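Local coordinates for protein PaxB (Photorhabdus luminescens, PDB 6EK4) that probably forms one component of a two-component, alpha-helical pore-forming toxin related to YaxAB, which perforates target membranes, at residues A[19-24]-A[299-304]; A[58-63]-A[130-135]; A[73-78]-A[331-336]; A[143-148]-A[293-298]. All blocks are in the same frame, centred on the assembly; numbering follows the deposited sequence.

Contact 1. Residues A[19-24]-A[299-304]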
loop_
_atom_site.group_PDB
_atom_site.type_symbol
_atom_site.label_atom_id
_atom_site.label_comp_id
_atom_site.label_asym_id
_atom_site.label_seq_id
_atom_site.Cartn_x
_atom_site.Cartn_y
_atom_site.Cartn_z
ATOM N N VAL A 19 2.799 16.266 -12.372
ATOM C CA VAL A 19 1.827 16.539 -11.307
ATOM C C VAL A 19 0.746 15.459 -11.178
ATOM O O VAL A 19 0.070 15.380 -10.151
ATOM C CB VAL A 19 1.160 17.928 -11.468
ATOM C CG1 VAL A 19 2.185 19.032 -11.259
ATOM C CG2 VAL A 19 0.473 18.070 -12.823
ATOM N N LYS A 20 0.580 14.640 -12.218
ATOM C CA LYS A 20 -0.325 13.488 -12.159
ATOM C C LYS A 20 0.230 12.431 -11.208
ATOM O O LYS A 20 -0.498 11.894 -10.375
ATOM C CB LYS A 20 -0.539 12.883 -13.551
ATOM C CG LYS A 20 -1.688 11.886 -13.621
ATOM C CD LYS A 20 -1.791 11.237 -14.991
ATOM C CE LYS A 20 -3.010 10.334 -15.082
ATOM N NZ LYS A 20 -2.959 9.433 -16.266
ATOM N N THR A 21 1.522 12.139 -11.341
ATOM C CA THR A 21 2.213 11.228 -10.430
ATOM C C THR A 21 2.162 11.745 -8.989
ATOM O O THR A 21 2.069 10.957 -8.043
ATOM C CB THR A 21 3.683 11.031 -10.857
ATOM O OG1 THR A 21 3.726 10.519 -12.195
ATOM C CG2 THR A 21 4.404 10.063 -9.926
ATOM N N LEU A 22 2.215 13.067 -8.835
ATOM C CA LEU A 22 2.119 13.712 -7.526
ATOM C C LEU A 22 0.715 13.541 -6.948
ATOM O O LEU A 22 0.558 13.081 -5.819
ATOM C CB LEU A 22 2.468 15.205 -7.637
ATOM C CG LEU A 22 2.905 15.948 -6.368
ATOM C CD1 LEU A 22 3.414 17.336 -6.729
ATOM C CD2 LEU A 22 1.789 16.044 -5.335
ATOM N N SER A 23 -0.296 13.909 -7.733
ATOM C CA SER A 23 -1.688 13.888 -7.274
ATOM C C SER A 23 -2.251 12.474 -7.111
ATOM O O SER A 23 -3.049 12.226 -6.206
ATOM C CB SER A 23 -2.577 14.693 -8.225
ATOM O OG SER A 23 -2.215 16.064 -8.217
ATOM N N GLN A 24 -1.844 11.559 -7.989
ATOM C CA GLN A 24 -2.277 10.164 -7.906
ATOM C C GLN A 24 -1.720 9.493 -6.650
ATOM O O GLN A 24 -2.392 8.667 -6.036
ATOM C CB GLN A 24 -1.848 9.385 -9.157
ATOM C CG GLN A 24 -2.348 7.946 -9.220
ATOM C CD GLN A 24 -3.860 7.849 -9.301
ATOM O OE1 GLN A 24 -4.482 8.415 -10.201
ATOM N NE2 GLN A 24 -4.462 7.123 -8.362
ATOM N N LEU A 299 6.749 13.274 -2.928
ATOM C CA LEU A 299 7.785 14.194 -2.439
ATOM C C LEU A 299 8.870 14.496 -3.483
ATOM O O LEU A 299 9.429 15.594 -3.496
ATOM C CB LEU A 299 8.425 13.655 -1.152
ATOM C CG LEU A 299 7.599 13.840 0.126
ATOM C CD1 LEU A 299 8.223 13.075 1.285
ATOM C CD2 LEU A 299 7.446 15.315 0.475
ATOM N N LEU A 300 9.169 13.520 -4.339
ATOM C CA LEU A 300 10.070 13.735 -5.481
ATOM C C LEU A 300 9.515 14.810 -6.415
ATOM O O LEU A 300 10.249 15.691 -6.860
ATOM C CB LEU A 300 10.294 12.430 -6.263
ATOM C CG LEU A 300 11.529 11.583 -5.927
ATOM C CD1 LEU A 300 11.849 11.575 -4.437
ATOM C CD2 LEU A 300 11.341 10.164 -6.446
ATOM N N GLN A 301 8.218 14.729 -6.701
ATOM C CA GLN A 301 7.541 15.722 -7.534
ATOM C C GLN A 301 7.371 17.039 -6.780
ATOM O O GLN A 301 7.463 18.114 -7.373
ATOM C CB GLN A 301 6.169 15.208 -7.979
ATOM C CG GLN A 301 6.200 13.914 -8.782
ATOM C CD GLN A 301 6.950 14.042 -10.093
ATOM O OE1 GLN A 301 7.019 15.121 -10.684
ATOM N NE2 GLN A 301 7.508 12.934 -10.563
ATOM N N ALA A 302 7.123 16.947 -5.475
ATOM C CA ALA A 302 6.942 18.129 -4.628
ATOM C C ALA A 302 8.237 18.921 -4.474
ATOM O O ALA A 302 8.222 20.153 -4.481
ATOM C CB ALA A 302 6.416 17.724 -3.260
ATOM N N ALA A 303 9.352 18.208 -4.324
ATOM C CA ALA A 303 10.662 18.841 -4.186
ATOM C C ALA A 303 11.071 19.578 -5.462
ATOM O O ALA A 303 11.747 20.607 -5.397
ATOM C CB ALA A 303 11.713 17.807 -3.814
ATOM N N LYS A 304 10.658 19.051 -6.613
ATOM C CA LYS A 304 10.958 19.678 -7.900
ATOM C C LYS A 304 10.180 20.982 -8.111
ATOM O O LYS A 304 10.650 21.875 -8.817
ATOM C CB LYS A 304 10.689 18.705 -9.053
ATOM C CG LYS A 304 11.697 17.569 -9.148
ATOM C CD LYS A 304 11.289 16.545 -10.197
ATOM C CE LYS A 304 12.238 15.356 -10.219
ATOM N NZ LYS A 304 11.907 14.391 -11.304
#
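Leu22, near the start of helix 19-35, packs on Gln301 of the long helix 247-321 where the short N-terminal helix leans on the elongated helical bundle of PaxB. The two segment axes approach to 8.7 Å and run at 129°, so the helices meet steeply and touch over a small area. Carbon carries the contact. Gln301 CB lies beside the root of the leucine, 3.7 Å from Leu22 CB and 3.7 Å from Leu22 CG, and the two side chains slide past each other in opposite directions. Leu22 CG stands anti to its own nitrogen (chi1 -159°), and the extended chain brings Leu22 CD1 to 3.9 Å from Ala302 N. The small Ala302 lets the leucine methyl approach the helix backbone; Leu57 of helix 42-73 touches both residues and covers the same patch.

The polar end of Gln301 is used differently. A bend at chi2 (-62°) folds the chain, and its OE1 accepts the backbone N-H of Asn18, just ahead of helix 19-35. Asn18 OD1 in turn makes weak bonds to the N-H groups of Lys20 and Thr21. On the more open flank, Thr21 CG2 lies 4.3 Å from Gln301 NE2, a loose approach of methyl to amide. Glutamine suits this place because its aliphatic stem can serve as a hydrophobic surface while its amide serves as an acceptor. The chemistry therefore implies a junction sealed by carbon between the two segments, with its polar link made one residue before the short helix begins.

Contact 2. Residues A[58-63]-A[130-135]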
loop_
_atom_site.group_PDB
_atom_site.type_symbol
_atom_site.label_atom_id
_atom_site.label_comp_id
_atom_site.label_asym_id
_atom_site.label_seq_id
_atom_site.Cartn_x
_atom_site.Cartn_y
_atom_site.Cartn_z
ATOM N N ASP A 58 -0.874 18.833 -2.039
ATOM C CA ASP A 58 -1.497 18.798 -3.362
ATOM C C ASP A 58 -2.261 20.091 -3.651
ATOM O O ASP A 58 -2.199 20.615 -4.764
ATOM C CB ASP A 58 -2.443 17.598 -3.471
ATOM C CG ASP A 58 -2.879 17.322 -4.897
ATOM O OD1 ASP A 58 -2.008 17.253 -5.788
ATOM O OD2 ASP A 58 -4.095 17.163 -5.125
ATOM N N GLU A 59 -2.976 20.593 -2.645
ATOM C CA GLU A 59 -3.700 21.865 -2.745
ATOM C C GLU A 59 -2.750 23.028 -3.028
ATOM O O GLU A 59 -3.049 23.895 -3.849
ATOM C CB GLU A 59 -4.484 22.148 -1.456
ATOM C CG GLU A 59 -5.742 21.307 -1.284
ATOM C CD GLU A 59 -6.254 21.283 0.148
ATOM O OE1 GLU A 59 -6.030 22.262 0.895
ATOM O OE2 GLU A 59 -6.893 20.281 0.528
ATOM N N ALA A 60 -1.612 23.037 -2.338
ATOM C CA ALA A 60 -0.598 24.072 -2.524
ATOM C C ALA A 60 -0.000 24.016 -3.927
ATOM O O ALA A 60 0.227 25.053 -4.553
ATOM C CB ALA A 60 0.498 23.931 -1.478
ATOM N N ALA A 61 0.247 22.802 -4.414
ATOM C CA ALA A 61 0.790 22.599 -5.757
ATOM C C ALA A 61 -0.183 23.076 -6.837
ATOM O O ALA A 61 0.227 23.730 -7.797
ATOM C CB ALA A 61 1.137 21.134 -5.970
ATOM N N ARG A 62 -1.464 22.749 -6.672
ATOM C CA ARG A 62 -2.501 23.155 -7.628
ATOM C C ARG A 62 -2.716 24.670 -7.668
ATOM O O ARG A 62 -2.972 25.230 -8.731
ATOM C CB ARG A 62 -3.832 22.468 -7.309
ATOM C CG ARG A 62 -3.863 20.984 -7.625
ATOM C CD ARG A 62 -5.112 20.333 -7.052
ATOM N NE ARG A 62 -5.120 18.883 -7.247
ATOM C CZ ARG A 62 -5.425 18.266 -8.389
ATOM N NH1 ARG A 62 -5.755 18.956 -9.479
ATOM N NH2 ARG A 62 -5.400 16.936 -8.442
ATOM N N ALA A 63 -2.617 25.319 -6.511
ATOM C CA ALA A 63 -2.860 26.758 -6.397
ATOM C C ALA A 63 -1.666 27.590 -6.854
ATOM O O ALA A 63 -1.836 28.721 -7.311
ATOM C CB ALA A 63 -3.223 27.117 -4.966
ATOM N N ALA A 130 7.766 28.773 -2.753
ATOM C CA ALA A 130 8.838 27.834 -2.423
ATOM C C ALA A 130 8.836 27.509 -0.931
ATOM O O ALA A 130 8.918 26.343 -0.546
ATOM C CB ALA A 130 10.187 28.400 -2.838
ATOM N N ASN A 131 8.740 28.545 -0.102
ATOM C CA ASN A 131 8.686 28.377 1.352
ATOM C C ASN A 131 7.428 27.639 1.804
ATOM O O ASN A 131 7.466 26.874 2.768
ATOM C CB ASN A 131 8.767 29.736 2.057
ATOM C CG ASN A 131 10.103 30.429 1.848
ATOM O OD1 ASN A 131 10.963 29.944 1.111
ATOM N ND2 ASN A 131 10.281 31.572 2.497
ATOM N N LEU A 132 6.318 27.878 1.105
ATOM C CA LEU A 132 5.059 27.187 1.378
ATOM C C LEU A 132 5.171 25.700 1.046
ATOM O O LEU A 132 4.817 24.852 1.863
ATOM C CB LEU A 132 3.915 27.824 0.581
ATOM C CG LEU A 132 2.530 27.170 0.659
ATOM C CD1 LEU A 132 2.107 26.915 2.099
ATOM C CD2 LEU A 132 1.502 28.033 -0.055
ATOM N N MET A 133 5.672 25.391 -0.149
ATOM C CA MET A 133 5.851 24.001 -0.575
ATOM C C MET A 133 6.861 23.270 0.311
ATOM O O MET A 133 6.733 22.066 0.536
ATOM C CB MET A 133 6.289 23.940 -2.047
ATOM C CG MET A 133 6.417 22.534 -2.627
ATOM S SD MET A 133 4.935 21.513 -2.468
ATOM C CE MET A 133 3.801 22.365 -3.560
ATOM N N ALA A 134 7.855 24.002 0.812
ATOM C CA ALA A 134 8.835 23.443 1.744
ATOM C C ALA A 134 8.193 23.091 3.083
ATOM O O ALA A 134 8.544 22.082 3.694
ATOM C CB ALA A 134 9.984 24.416 1.954
ATOM N N SER A 135 7.257 23.926 3.534
ATOM C CA SER A 135 6.508 23.662 4.767
ATOM C C SER A 135 5.582 22.454 4.624
ATOM O O SER A 135 5.361 21.719 5.588
ATOM C CB SER A 135 5.692 24.888 5.185
ATOM O OG SER A 135 6.539 25.950 5.581
#
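Met133 reaches across to Ala61 with its terminal methyl: Met133 CE lies 3.8 Å from Ala61 CB and 3.7 Å from Ala61 N. The methionine starts out with CG anti to its nitrogen (chi1 -176°), then bends at both later torsions, which brings the methyl in against the helix backbone. Flexible and unbranched, methionine can thread its methyl in between the helices, and the methyl-sized side chain of alanine allows the approach. Ala60 meets the same methyl, its CB 4.2 Å from Met133 CE, and also faces Leu132, whose CG lies 4.4 Å from Ala60 CB.

These residues join helix 42-73 to helix 101-141, two near-antiparallel members of the bundle that forms the body of the toxin subunit. The segment axes are 9.8 Å apart at an angle of 160°. Leu305 of helix 247-321 touches both Ala61 and Met133, bringing a third helix to the buried side.

Polar interactions lie within each helix and do not cross between them. Asp58 and Arg62, one turn apart, form a salt bridge in which Arg62 NE points almost straight at Asp58 OD2 (2.9 Å, 169° at the hydrogen). The acceptor lies in the guanidinium plane, whereas the donor comes from above the carboxylate plane. The other oxygen, Asp58 OD1, bonds with Ser23 of helix 19-35, so this buried carboxylate has partners at both oxygens. In the opposite helix Ser135 OG gives its proton to Asn131 O, 3.1 Å away, and Ser135 N reaches that oxygen from the other face of the carbonyl.

Contact 3. Residues A[73-78]-A[331-336]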
loop_
_atom_site.group_PDB
_atom_site.type_symbol
_atom_site.label_atom_id
_atom_site.label_comp_id
_atom_site.label_asym_id
_atom_site.label_seq_id
_atom_site.Cartn_x
_atom_site.Cartn_y
_atom_site.Cartn_z
ATOM N N ARG A 73 2.406 37.283 -15.545
ATOM C CA ARG A 73 1.686 37.882 -16.677
ATOM C C ARG A 73 1.485 39.398 -16.550
ATOM O O ARG A 73 1.146 40.055 -17.534
ATOM C CB ARG A 73 0.330 37.199 -16.876
ATOM C CG ARG A 73 0.425 35.804 -17.481
ATOM C CD ARG A 73 -0.928 35.123 -17.673
ATOM N NE ARG A 73 -1.839 35.252 -16.530
ATOM C CZ ARG A 73 -2.804 34.383 -16.213
ATOM N NH1 ARG A 73 -3.567 34.617 -15.149
ATOM N NH2 ARG A 73 -3.019 33.284 -16.935
ATOM N N GLN A 74 1.687 39.947 -15.354
ATOM C CA GLN A 74 1.550 41.390 -15.136
ATOM C C GLN A 74 2.733 42.203 -15.675
ATOM O O GLN A 74 2.592 43.400 -15.933
ATOM C CB GLN A 74 1.350 41.696 -13.648
ATOM C CG GLN A 74 0.017 41.213 -13.100
ATOM C CD GLN A 74 -0.325 41.811 -11.747
ATOM O OE1 GLN A 74 -0.568 41.087 -10.780
ATOM N NE2 GLN A 74 -0.350 43.138 -11.672
ATOM N N LEU A 75 3.887 41.559 -15.850
ATOM C CA LEU A 75 5.106 42.257 -16.287
ATOM C C LEU A 75 5.141 42.614 -17.787
ATOM O O LEU A 75 5.345 43.780 -18.125
ATOM C CB LEU A 75 6.366 41.474 -15.880
ATOM C CG LEU A 75 6.932 41.811 -14.497
ATOM C CD1 LEU A 75 5.898 41.586 -13.404
ATOM C CD2 LEU A 75 8.188 40.998 -14.225
ATOM N N PRO A 76 4.943 41.624 -18.686
ATOM C CA PRO A 76 5.014 41.891 -20.135
ATOM C C PRO A 76 4.210 43.096 -20.665
ATOM O O PRO A 76 4.736 43.851 -21.484
ATOM C CB PRO A 76 4.504 40.588 -20.761
ATOM C CG PRO A 76 4.821 39.539 -19.759
ATOM C CD PRO A 76 4.736 40.190 -18.407
ATOM N N PRO A 77 2.953 43.285 -20.209
ATOM C CA PRO A 77 2.182 44.422 -20.739
ATOM C C PRO A 77 2.621 45.817 -20.262
ATOM O O PRO A 77 2.014 46.811 -20.670
ATOM C CB PRO A 77 0.751 44.126 -20.270
ATOM C CG PRO A 77 0.915 43.270 -19.067
ATOM C CD PRO A 77 2.118 42.422 -19.350
ATOM N N GLN A 78 3.652 45.897 -19.420
ATOM C CA GLN A 78 4.168 47.187 -18.953
ATOM C C GLN A 78 4.826 47.962 -20.099
ATOM O O GLN A 78 5.343 47.368 -21.048
ATOM C CB GLN A 78 5.171 46.994 -17.808
ATOM C CG GLN A 78 4.594 46.364 -16.543
ATOM C CD GLN A 78 3.857 47.353 -15.657
ATOM O OE1 GLN A 78 3.192 48.269 -16.139
ATOM N NE2 GLN A 78 3.968 47.164 -14.346
ATOM N N LYS A 331 12.629 37.034 -22.355
ATOM C CA LYS A 331 12.807 35.613 -22.660
ATOM C C LYS A 331 12.655 34.755 -21.401
ATOM O O LYS A 331 12.049 33.683 -21.449
ATOM C CB LYS A 331 14.180 35.359 -23.292
ATOM C CG LYS A 331 14.276 34.040 -24.051
ATOM C CD LYS A 331 15.635 33.378 -23.885
ATOM C CE LYS A 331 15.734 32.643 -22.557
ATOM N NZ LYS A 331 17.103 32.114 -22.306
ATOM N N ILE A 332 13.205 35.232 -20.285
ATOM C CA ILE A 332 13.143 34.511 -19.009
ATOM C C ILE A 332 11.696 34.361 -18.537
ATOM O O ILE A 332 11.308 33.299 -18.052
ATOM C CB ILE A 332 13.966 35.216 -17.902
ATOM C CG1 ILE A 332 15.450 35.319 -18.289
ATOM C CG2 ILE A 332 13.823 34.490 -16.568
ATOM C CD1 ILE A 332 16.116 33.998 -18.616
ATOM N N ILE A 333 10.910 35.424 -18.680
ATOM C CA ILE A 333 9.499 35.404 -18.293
ATOM C C ILE A 333 8.704 34.425 -19.160
ATOM O O ILE A 333 7.918 33.634 -18.639
ATOM C CB ILE A 333 8.870 36.815 -18.367
ATOM C CG1 ILE A 333 9.454 37.706 -17.266
ATOM C CG2 ILE A 333 7.352 36.751 -18.226
ATOM C CD1 ILE A 333 9.206 39.186 -17.471
ATOM N N HIS A 334 8.916 34.480 -20.474
ATOM C CA HIS A 334 8.205 33.595 -21.407
ATOM C C HIS A 334 8.608 32.126 -21.254
ATOM O O HIS A 334 7.790 31.234 -21.483
ATOM C CB HIS A 334 8.393 34.058 -22.857
ATOM C CG HIS A 334 7.466 35.165 -23.257
ATOM N ND1 HIS A 334 7.715 36.489 -22.965
ATOM C CD2 HIS A 334 6.284 35.142 -23.917
ATOM C CE1 HIS A 334 6.729 37.235 -23.431
ATOM N NE2 HIS A 334 5.847 36.442 -24.013
ATOM N N LYS A 335 9.857 31.880 -20.869
ATOM C CA LYS A 335 10.326 30.518 -20.603
ATOM C C LYS A 335 9.699 30.000 -19.307
ATOM O O LYS A 335 9.262 28.849 -19.236
ATOM C CB LYS A 335 11.854 30.474 -20.511
ATOM C CG LYS A 335 12.449 29.106 -20.798
ATOM C CD LYS A 335 13.911 29.032 -20.388
ATOM C CE LYS A 335 14.482 27.644 -20.627
ATOM N NZ LYS A 335 15.828 27.480 -20.015
ATOM N N GLN A 336 9.658 30.862 -18.291
ATOM C CA GLN A 336 9.002 30.545 -17.021
ATOM C C GLN A 336 7.493 30.372 -17.184
ATOM O O GLN A 336 6.889 29.535 -16.517
ATOM C CB GLN A 336 9.280 31.634 -15.979
ATOM C CG GLN A 336 10.682 31.587 -15.391
ATOM C CD GLN A 336 10.894 32.607 -14.286
ATOM O OE1 GLN A 336 9.947 33.227 -13.802
ATOM N NE2 GLN A 336 12.145 32.782 -13.878
#
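Ile333 of helix 326-348 fits against Leu75 and Pro76 in the type I beta turn, Leu75 to Gln78, that lies between helix 42-73 and helix 80-90. From the isoleucine CB two branches part. CG2 stands anti to the backbone nitrogen and turns to the proline, where it lies 4.1 Å from Pro76 CG. CG1 stands anti to the carbonyl carbon (chi1 -69°) and serves as a spacer; the chain beyond it is extended (chi2 164°), which carries CD1 to the leucine. There Ile333 CD1 rests 4.0 Å from Leu75 CB and is also close to the end of that side chain, the two residues crossing at about a right angle. A beta-branched side chain suits the place because its two arms can each take one of two successive turn residues.

Pro76 suits the second position of the turn: its ring holds phi at -49°, near the type I value, and the C-gamma exo pucker agrees with that phi. Lacking a backbone N-H, Pro76 and Pro77 cannot donate the bonds that would continue a helix through the turn. The closing bond runs from Gln78 N to Leu75 O, 3.0 Å.

Leu75 also touches Val119 and Val122 of helix 101-141, while Ile332, next to Ile333, packs on Gln315 and Leu316 of helix 247-321. Through Leu75 the turn packs against both helix 326-348 and helix 101-141. The closest approach of the two segments is from Leu75 CD2 to Ile333 CD1, 3.9 Å.

Contact 4. Residues A[143-148]-A[293-298]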
loop_
_atom_site.group_PDB
_atom_site.type_symbol
_atom_site.label_atom_id
_atom_site.label_comp_id
_atom_site.label_asym_id
_atom_site.label_seq_id
_atom_site.Cartn_x
_atom_site.Cartn_y
_atom_site.Cartn_z
ATOM N N VAL A 143 6.321 12.738 9.665
ATOM C CA VAL A 143 5.541 11.683 10.311
ATOM C C VAL A 143 6.283 10.359 10.145
ATOM O O VAL A 143 6.482 9.897 9.023
ATOM C CB VAL A 143 4.121 11.560 9.714
ATOM C CG1 VAL A 143 3.335 10.468 10.429
ATOM C CG2 VAL A 143 3.386 12.892 9.799
ATOM N N VAL A 144 6.691 9.757 11.261
ATOM C CA VAL A 144 7.482 8.526 11.235
ATOM C C VAL A 144 6.566 7.311 11.369
ATOM O O VAL A 144 5.856 7.177 12.363
ATOM C CB VAL A 144 8.530 8.503 12.368
ATOM C CG1 VAL A 144 9.487 7.330 12.191
ATOM C CG2 VAL A 144 9.301 9.818 12.410
ATOM N N ILE A 145 6.597 6.428 10.371
ATOM C CA ILE A 145 5.717 5.249 10.338
ATOM C C ILE A 145 6.439 3.898 10.228
ATOM O O ILE A 145 5.853 2.866 10.559
ATOM C CB ILE A 145 4.679 5.348 9.194
ATOM C CG1 ILE A 145 5.352 5.702 7.863
ATOM C CG2 ILE A 145 3.615 6.382 9.535
ATOM C CD1 ILE A 145 4.462 5.509 6.654
ATOM N N LEU A 146 7.695 3.896 9.777
ATOM C CA LEU A 146 8.428 2.647 9.521
ATOM C C LEU A 146 9.330 2.183 10.674
ATOM O O LEU A 146 10.170 1.301 10.482
ATOM C CB LEU A 146 9.261 2.775 8.237
ATOM C CG LEU A 146 8.517 3.007 6.919
ATOM C CD1 LEU A 146 9.501 2.965 5.757
ATOM C CD2 LEU A 146 7.402 1.989 6.717
ATOM N N GLU A 147 9.157 2.757 11.864
ATOM C CA GLU A 147 9.904 2.303 13.040
ATOM C C GLU A 147 9.452 0.901 13.446
ATOM O O GLU A 147 8.288 0.695 13.788
ATOM C CB GLU A 147 9.740 3.272 14.214
ATOM C CG GLU A 147 10.666 4.477 14.144
ATOM C CD GLU A 147 10.457 5.458 15.284
ATOM O OE1 GLU A 147 11.101 6.530 15.265
ATOM O OE2 GLU A 147 9.656 5.167 16.199
ATOM N N ARG A 148 10.388 -0.047 13.395
ATOM C CA ARG A 148 10.140 -1.472 13.666
ATOM C C ARG A 148 8.863 -2.032 13.019
ATOM O O ARG A 148 8.144 -2.827 13.628
ATOM C CB ARG A 148 10.176 -1.769 15.176
ATOM C CG ARG A 148 9.127 -1.063 16.024
ATOM C CD ARG A 148 9.063 -1.670 17.416
ATOM N NE ARG A 148 8.518 -0.739 18.400
ATOM C CZ ARG A 148 8.455 -0.978 19.710
ATOM N NH1 ARG A 148 8.900 -2.127 20.214
ATOM N NH2 ARG A 148 7.944 -0.058 20.522
ATOM N N LYS A 293 5.942 4.438 0.336
ATOM C CA LYS A 293 6.401 4.445 -1.055
ATOM C C LYS A 293 5.632 5.452 -1.911
ATOM O O LYS A 293 6.201 6.054 -2.822
ATOM C CB LYS A 293 6.311 3.043 -1.663
ATOM C CG LYS A 293 7.321 2.066 -1.080
ATOM C CD LYS A 293 7.140 0.661 -1.633
ATOM C CE LYS A 293 8.090 -0.319 -0.965
ATOM N NZ LYS A 293 7.856 -1.723 -1.401
ATOM N N GLU A 294 4.345 5.630 -1.620
ATOM C CA GLU A 294 3.542 6.664 -2.277
ATOM C C GLU A 294 3.970 8.058 -1.813
ATOM O O GLU A 294 3.967 9.007 -2.599
ATOM C CB GLU A 294 2.049 6.459 -2.003
ATOM C CG GLU A 294 1.462 5.172 -2.576
ATOM C CD GLU A 294 1.318 5.177 -4.089
ATOM O OE1 GLU A 294 1.585 6.216 -4.731
ATOM O OE2 GLU A 294 0.933 4.124 -4.641
ATOM N N ARG A 295 4.335 8.176 -0.536
ATOM C CA ARG A 295 4.834 9.439 0.009
ATOM C C ARG A 295 6.172 9.824 -0.618
ATOM O O ARG A 295 6.415 10.995 -0.900
ATOM C CB ARG A 295 4.981 9.359 1.531
ATOM C CG ARG A 295 5.557 10.624 2.152
ATOM C CD ARG A 295 5.480 10.611 3.666
ATOM N NE ARG A 295 6.309 9.564 4.257
ATOM C CZ ARG A 295 6.561 9.444 5.560
ATOM N NH1 ARG A 295 6.056 10.312 6.433
ATOM N NH2 ARG A 295 7.330 8.451 5.993
ATOM N N THR A 296 7.041 8.837 -0.816
ATOM C CA THR A 296 8.326 9.062 -1.472
ATOM C C THR A 296 8.129 9.539 -2.912
ATOM O O THR A 296 8.856 10.412 -3.383
ATOM C CB THR A 296 9.192 7.783 -1.463
ATOM O OG1 THR A 296 9.413 7.365 -0.111
ATOM C CG2 THR A 296 10.538 8.024 -2.137
ATOM N N THR A 297 7.136 8.972 -3.597
ATOM C CA THR A 297 6.851 9.327 -4.988
ATOM C C THR A 297 6.368 10.771 -5.134
ATOM O O THR A 297 6.826 11.487 -6.025
ATOM C CB THR A 297 5.804 8.376 -5.606
ATOM O OG1 THR A 297 6.331 7.045 -5.645
ATOM C CG2 THR A 297 5.434 8.806 -7.022
ATOM N N LEU A 298 5.450 11.193 -4.265
ATOM C CA LEU A 298 4.893 12.548 -4.338
ATOM C C LEU A 298 5.908 13.609 -3.905
ATOM O O LEU A 298 5.921 14.711 -4.452
ATOM C CB LEU A 298 3.600 12.660 -3.516
ATOM C CG LEU A 298 3.681 12.777 -1.988
ATOM C CD1 LEU A 298 3.758 14.228 -1.525
ATOM C CD2 LEU A 298 2.483 12.096 -1.344
HETATM O O HOH W 1 8.861 6.472 8.071
#
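Val143, just past the end of helix 101-141, offers its carbonyl to the buried Arg295 of helix 247-321. Arg295 NH1 donates to Val143 O at 2.7 Å, nearly straight (174° at the hydrogen), in the carbonyl plane and on a lone pair; the oxygen also lies in the guanidinium plane. NH1 has a second acceptor in Val140 O, at a helix C-terminus where a positive charge would probably be favoured, and a salt bridge from NH2 to Asp292 probably helps balance that charge.

Two residues on, Ile145 supplies carbon to the same guanidinium: its CG1 lies 3.9 Å from Arg295 NH2, and CD1 sits over one face. The rotation about its first torsion (chi1 50°), with CG1 between the backbone nitrogen and the carbonyl carbon, accompanies the placing of both carbons beside the arginine. A water accepts from Ile145 N at 3.2 Å and, weakly, from Arg295 NH2. The loop ends at Arg148, the N-cap position before helix 149-193.

Val143 CA and Arg295 CA are 10.6 Å apart, a separation that a long, fork-tipped arginine can bridge. Ile50 of helix 42-73 touches Val143, Ile145 and Arg295 together, while Val288 of helix 247-321 packs on Ile145, setting the loop against two helices.

How the contacts relate
Contacts 1, 2 and 4 lie close together along the bundle, with contact 1 centred 11 Å from contact 2 and 15 Å from contact 4. Contacts 1 and 2 touch directly, Ser23 meeting Asp58; contacts 1 and 4 use successive turns of helix 247-321 and touch through Thr21 and Thr297. Contact 3 lies farther out, its centre 26 Å from that of contact 1 and 39 Å from that of contact 4. Along the chain, contacts 2 and 4 follow one another inside the loop closed by contact 1, whereas contact 3 alternates with contacts 1 and 2 and encloses contact 4. Helices and turns remote in sequence are thus brought side by side, as a long all-helical subunit requires.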